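Local coordinates for activating signal cointegrator 1 complex subunit 3 (PDB 6YXQ), which unwinds duplex DNA as an ATP-driven 3'-5' helicase in alkylation repair and helps rescue stalled ribosomes, this chain being its N-terminal, ASCC2-binding region, at residues A[33-36]-A[37-41]; A[68-71]-A[72-75]; A[125-128]-A[129-132]. One frame throughout, in Å; residues are numbered along the deposited sequence.

Overall arrangement
All three contacts are local, and each is partly buried. Contact 1, on helix 30-39, lies at the interface with ASCC2. Lys-36, Arg-37 and Lys-39 make salt bridges to acidic residues of that subunit, so its chemistry is largely charged. Contacts 2 and 3 are touched by no other chain of the assembly and share two elements, helices 64-85 and 128-142. Contact 2 lies nearer the core: buried Ile-70, Asp-73 and Leu-74 face other helices, and Arg-140 pairs with the aspartate. Contact 3 leads the loop into helix 128-142, with serines and the edge of Phe-126 against Ala-131. It is mostly exposed, with Ser-130 and Ala-131 buried. Contacts 1 and 3 are about 6 Å apart at their nearest atoms.

Contact 1: A[33-36]-A[37-41]; sequences LKIK and RSKLH
Ile-35 and Lys-39 lie side by side on helix 30-39, one turn apart and pointing the same way. The end of the isoleucine, CD1, is 4.0 Å from Lys-39 NZ. The first torsion of Lys-39 (chi1 45°) sets its CG between the backbone N and the carbonyl carbon, over Ile-35 O. A bend at chi3 brings CE and NZ alongside the isoleucine. The amine pairs with Asp-38 of the ASCC2 chain, and Tyr-40 of that chain packs on both Ile-35 and Lys-39. A leucine in place of Lys-39 lacks the amine, and would probably leave that aspartate without its positive mate. The packed part also includes Leu-33 and Lys-36, both buried. Leu-33 CD1 is 4.4 Å from Arg-37 NH2. It meets the guanidinium obliquely, and Arg-62 of ASCC2 packs on the leucine. The Arg-37 chain runs extended from CG to NE, and NH2 makes a salt bridge with Glu-61 of ASCC2. Lys-36 NZ is held twice, by a hydrogen bond to Gln-43 and a salt bridge to Asp-69 of ASCC2. The other side is looser. Lys-34 and Ser-38 are exposed, and what joins them is mainly backbone: Ser-38 N gives a hydrogen bond to Lys-34 O at 2.8 Å. Arg-37 N bonds Leu-33 O at 3.0 Å in the same i to i+4 pattern. Further on, Lys-39 N reaches Ile-35 O at 3.2 Å and bends away from straight, with an N-H...O angle of 136°. Its second bond, to Lys-36 O, is weak. Together these features are those of a short helix docked on a partner subunit, with basic side chains matched to acidic ones across the interface, in the region required for binding ASCC2.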
# COMPACT_ATOMS: atom_id res chain seq x y z
N LEU A 33 3.10 21.34 2.31
CA LEU A 33 4.08 21.21 1.23
C LEU A 33 5.09 22.33 1.26
O LEU A 33 6.23 22.17 0.80
CB LEU A 33 3.38 21.22 -0.13
CG LEU A 33 3.45 19.83 -0.70
CD1 LEU A 33 2.77 19.77 -2.04
CD2 LEU A 33 4.90 19.43 -0.78
N LYS A 34 4.65 23.50 1.72
CA LYS A 34 5.59 24.59 1.78
C LYS A 34 6.75 24.34 2.70
O LYS A 34 7.88 24.72 2.39
CB LYS A 34 4.95 25.88 2.24
CG LYS A 34 6.06 26.85 2.35
CD LYS A 34 5.56 28.11 2.39
CE LYS A 34 5.95 29.00 1.18
NZ LYS A 34 5.84 30.44 1.71
N ILE A 35 6.48 23.82 3.90
CA ILE A 35 7.64 23.59 4.74
C ILE A 35 8.58 22.58 4.06
O ILE A 35 9.81 22.67 4.22
CB ILE A 35 7.24 23.16 6.16
CG1 ILE A 35 8.44 22.56 6.90
CG2 ILE A 35 6.09 22.20 6.12
CD1 ILE A 35 8.28 22.47 8.40
N LYS A 36 8.04 21.66 3.25
CA LYS A 36 8.90 20.78 2.46
C LYS A 36 9.78 21.58 1.51
O LYS A 36 10.99 21.35 1.40
CB LYS A 36 8.06 19.79 1.67
CG LYS A 36 8.53 18.35 1.77
CD LYS A 36 9.87 18.08 1.14
CE LYS A 36 10.22 16.63 1.38
NZ LYS A 36 11.55 16.23 0.88
N ARG A 37 9.17 22.53 0.79
CA ARG A 37 9.94 23.40 -0.09
C ARG A 37 10.98 24.19 0.69
O ARG A 37 12.09 24.42 0.19
CB ARG A 37 8.99 24.34 -0.84
CG ARG A 37 7.90 23.62 -1.62
CD ARG A 37 7.36 24.49 -2.74
NE ARG A 37 6.35 23.81 -3.54
CZ ARG A 37 5.04 24.01 -3.41
NH1 ARG A 37 4.58 24.88 -2.52
NH2 ARG A 37 4.18 23.34 -4.18
N SER A 38 10.65 24.58 1.91
CA SER A 38 11.56 25.35 2.76
C SER A 38 12.85 24.59 3.02
O SER A 38 13.93 25.19 3.08
CB SER A 38 10.86 25.69 4.08
OG SER A 38 11.77 25.75 5.16
N LYS A 39 12.77 23.27 3.17
CA LYS A 39 13.94 22.49 3.53
C LYS A 39 14.46 21.62 2.39
O LYS A 39 15.40 20.85 2.61
CB LYS A 39 13.64 21.61 4.75
CG LYS A 39 12.31 20.90 4.69
CD LYS A 39 11.93 20.36 6.05
CE LYS A 39 12.39 21.20 7.23
NZ LYS A 39 11.81 20.67 8.50
N LEU A 40 13.90 21.72 1.19
CA LEU A 40 14.39 20.88 0.10
C LEU A 40 15.70 21.38 -0.50
O LEU A 40 16.19 20.77 -1.45
CB LEU A 40 13.34 20.74 -1.01
CG LEU A 40 12.81 21.90 -1.87
CD1 LEU A 40 13.80 22.40 -2.90
CD2 LEU A 40 11.53 21.48 -2.57
N HIS A 41 16.29 22.46 0.03
CA HIS A 41 17.45 23.05 -0.62
C HIS A 41 18.67 22.14 -0.53
O HIS A 41 19.39 21.96 -1.52
CB HIS A 41 17.75 24.44 -0.04
CG HIS A 41 17.94 24.46 1.44
ND1 HIS A 41 19.18 24.48 2.03
CD2 HIS A 41 17.04 24.51 2.46
CE1 HIS A 41 19.05 24.52 3.34
NE2 HIS A 41 17.76 24.53 3.63

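Contact 2: A[68-71]-A[72-75]; sequences QSIN and EDLK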
# COMPACT_ATOMS: atom_id res chain seq x y z
N GLN A 68 39.59 23.22 -24.56
CA GLN A 68 39.75 24.67 -24.44
C GLN A 68 38.41 25.41 -24.48
O GLN A 68 38.13 26.27 -23.64
CB GLN A 68 40.68 25.18 -25.55
CG GLN A 68 41.22 26.59 -25.28
CD GLN A 68 41.46 27.39 -26.55
OE1 GLN A 68 40.60 27.46 -27.43
NE2 GLN A 68 42.63 28.01 -26.65
N SER A 69 37.57 25.09 -25.47
CA SER A 69 36.24 25.71 -25.56
C SER A 69 35.25 25.13 -24.55
O SER A 69 34.36 25.85 -24.05
CB SER A 69 35.69 25.52 -26.98
OG SER A 69 34.28 25.40 -26.96
N ILE A 70 35.39 23.84 -24.24
CA ILE A 70 34.45 23.21 -23.33
C ILE A 70 34.57 23.78 -21.93
O ILE A 70 33.60 23.80 -21.17
CB ILE A 70 34.67 21.68 -23.38
CG1 ILE A 70 33.96 21.11 -24.60
CG2 ILE A 70 34.18 20.99 -22.10
CD1 ILE A 70 34.61 19.88 -25.14
N ASN A 71 35.74 24.31 -21.57
CA ASN A 71 35.87 24.93 -20.25
C ASN A 71 35.06 26.23 -20.16
O ASN A 71 34.44 26.51 -19.13
CB ASN A 71 37.34 25.18 -19.93
CG ASN A 71 38.10 23.89 -19.67
OD1 ASN A 71 37.57 22.79 -19.86
ND2 ASN A 71 39.35 24.01 -19.24
N GLU A 72 35.02 27.02 -21.24
CA GLU A 72 34.15 28.19 -21.25
C GLU A 72 32.68 27.77 -21.19
O GLU A 72 31.87 28.42 -20.52
CB GLU A 72 34.43 29.05 -22.48
CG GLU A 72 35.79 29.74 -22.45
CD GLU A 72 36.16 30.27 -21.08
OE1 GLU A 72 37.05 29.67 -20.42
OE2 GLU A 72 35.56 31.28 -20.64
N ASP A 73 32.33 26.69 -21.89
CA ASP A 73 30.95 26.20 -21.80
C ASP A 73 30.60 25.81 -20.36
O ASP A 73 29.52 26.15 -19.85
CB ASP A 73 30.74 25.03 -22.75
CG ASP A 73 30.80 25.44 -24.20
OD1 ASP A 73 30.30 26.55 -24.52
OD2 ASP A 73 31.35 24.68 -25.02
N LEU A 74 31.50 25.09 -19.69
CA LEU A 74 31.28 24.70 -18.31
C LEU A 74 31.19 25.91 -17.39
O LEU A 74 30.48 25.87 -16.38
CB LEU A 74 32.39 23.78 -17.83
CG LEU A 74 32.55 22.43 -18.52
CD1 LEU A 74 33.97 21.93 -18.32
CD2 LEU A 74 31.52 21.43 -18.00
N LYS A 75 31.93 26.98 -17.69
CA LYS A 75 31.80 28.20 -16.90
C LYS A 75 30.43 28.83 -17.11
O LYS A 75 29.85 29.38 -16.16
CB LYS A 75 32.92 29.17 -17.25
CG LYS A 75 34.28 28.77 -16.69
CD LYS A 75 35.40 29.70 -17.14
CE LYS A 75 36.58 29.63 -16.18
NZ LYS A 75 37.28 28.31 -16.23
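Helix 64-85 turns one face to helix 128-142, and Ile-70 and Leu-74, one turn apart, form part of that face. Ile-70 CG2 is 3.9 Å from Leu-74 CD1, and the two side chains cross obliquely. The leucine keeps CG beside its backbone N (chi1 -63°), which brings CD1 back over the preceding turn, 3.4 Å from Ile-70 O. Ile-141 of helix 128-142 touches both residues. Trp-51 and Leu-58 of helix 51-61 cover Leu-74 further, so Leu-74 sits where three helices meet. This is the i to i+4 apolar spacing of a packed helix, in a region predicted to be coiled coil. The regular i to i+4 backbone bonds of the helix run beneath it: Leu-74 N bonds Ile-70 O at 2.9 Å, and Asp-73 N bonds Ser-69 O at 3.1 Å. Beside the apolar pair lies buried Asp-73. Its OD1 makes a salt bridge with Arg-140, which gives the buried carboxylate a positive partner on helix 128-142. The other oxygen, OD2, lies 3.6 Å from Ser-69 OG. Asn-71 comes to Leu-74 from another side, with OD1 4.0 Å from the leucine CD1. On the exposed side, Lys-75 N gives a hydrogen bond to Asn-71 O at 2.9 Å, and the lysine CG lies 3.3 Å from the same carbonyl oxygen.

Contact 3: A[125-128]-A[129-132]; sequences PFPS and SSAT
Two backbone hydrogen bonds form the first turn of helix 128-142, Ser-130 N to Pro-127 O at 3.2 Å and Thr-132 N to Ser-128 O at 3.0 Å. They differ in quality. The i to i+4 bond of Thr-132 is fairly straight, with an N-H...O angle of 161°. In the i to i+3 bond, Ser-130 N stands well above the carbonyl plane of Pro-127, 55° out of it. Among the side chains, Phe-126 and Ala-131 make the apolar contact. The phenyl group meets the alanine with its edge: CE2 is 3.7 Å from Ala-131 CB, which lies near the ring plane. A chi1 of 67° places the phenylalanine CG between its backbone N and carbonyl carbon and swings the ring to the alanine. Ile-119 and Lys-120 of helix 113-123 and Ile-84 of helix 64-85 also pack on the ring. The Pro-127 ring lies near two hydroxyls. Its CB is 3.8 Å from Ser-129 OG, and its CG is 4.0 Å from Ser-130 OG. Both are loose contacts. Neither segment brings a charge to this join. Its hold comes from backbone bonds and from the Phe-126 ring packed on Ala-131, Ile-119 and Ile-84, so the loop is probably fixed by these rather than by ion pairing.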
# COMPACT_ATOMS: atom_id res chain seq x y z
N PRO A 125 11.29 28.25 -7.56
CA PRO A 125 11.18 29.09 -8.75
C PRO A 125 12.51 29.75 -9.09
O PRO A 125 13.28 30.12 -8.20
CB PRO A 125 10.12 30.12 -8.37
CG PRO A 125 9.43 29.55 -7.15
CD PRO A 125 10.48 28.77 -6.44
N PHE A 126 12.75 29.90 -10.39
CA PHE A 126 14.05 30.32 -10.91
C PHE A 126 13.85 31.07 -12.21
O PHE A 126 12.80 30.94 -12.85
CB PHE A 126 14.96 29.10 -11.14
CG PHE A 126 14.49 28.21 -12.26
CD1 PHE A 126 13.46 27.29 -12.04
CD2 PHE A 126 15.07 28.28 -13.52
CE1 PHE A 126 13.02 26.46 -13.06
CE2 PHE A 126 14.64 27.46 -14.54
CZ PHE A 126 13.61 26.55 -14.31
N PRO A 127 14.83 31.87 -12.62
CA PRO A 127 14.77 32.51 -13.95
C PRO A 127 15.02 31.50 -15.06
O PRO A 127 16.05 30.83 -15.08
CB PRO A 127 15.87 33.56 -13.90
CG PRO A 127 16.81 33.07 -12.85
CD PRO A 127 15.95 32.39 -11.82
N SER A 128 14.08 31.43 -16.01
CA SER A 128 14.21 30.50 -17.13
C SER A 128 15.30 30.90 -18.12
O SER A 128 15.78 30.04 -18.87
CB SER A 128 12.87 30.38 -17.85
OG SER A 128 12.37 31.64 -18.24
N SER A 129 15.70 32.18 -18.14
CA SER A 129 16.83 32.58 -18.97
C SER A 129 18.08 31.75 -18.65
O SER A 129 18.85 31.39 -19.55
CB SER A 129 17.10 34.07 -18.76
OG SER A 129 17.21 34.37 -17.39
N SER A 130 18.26 31.39 -17.38
CA SER A 130 19.44 30.61 -16.98
C SER A 130 19.31 29.16 -17.41
O SER A 130 20.32 28.52 -17.73
CB SER A 130 19.63 30.71 -15.46
OG SER A 130 19.91 32.04 -15.08
N ALA A 131 18.10 28.63 -17.38
CA ALA A 131 17.86 27.32 -17.97
C ALA A 131 18.25 27.31 -19.44
O ALA A 131 18.89 26.37 -19.92
CB ALA A 131 16.40 26.92 -17.78
N THR A 132 17.87 28.36 -20.17
CA THR A 132 18.27 28.46 -21.58
C THR A 132 19.79 28.50 -21.71
O THR A 132 20.36 27.80 -22.56
CB THR A 132 17.66 29.70 -22.24
OG1 THR A 132 16.29 29.44 -22.59
CG2 THR A 132 18.42 30.03 -23.52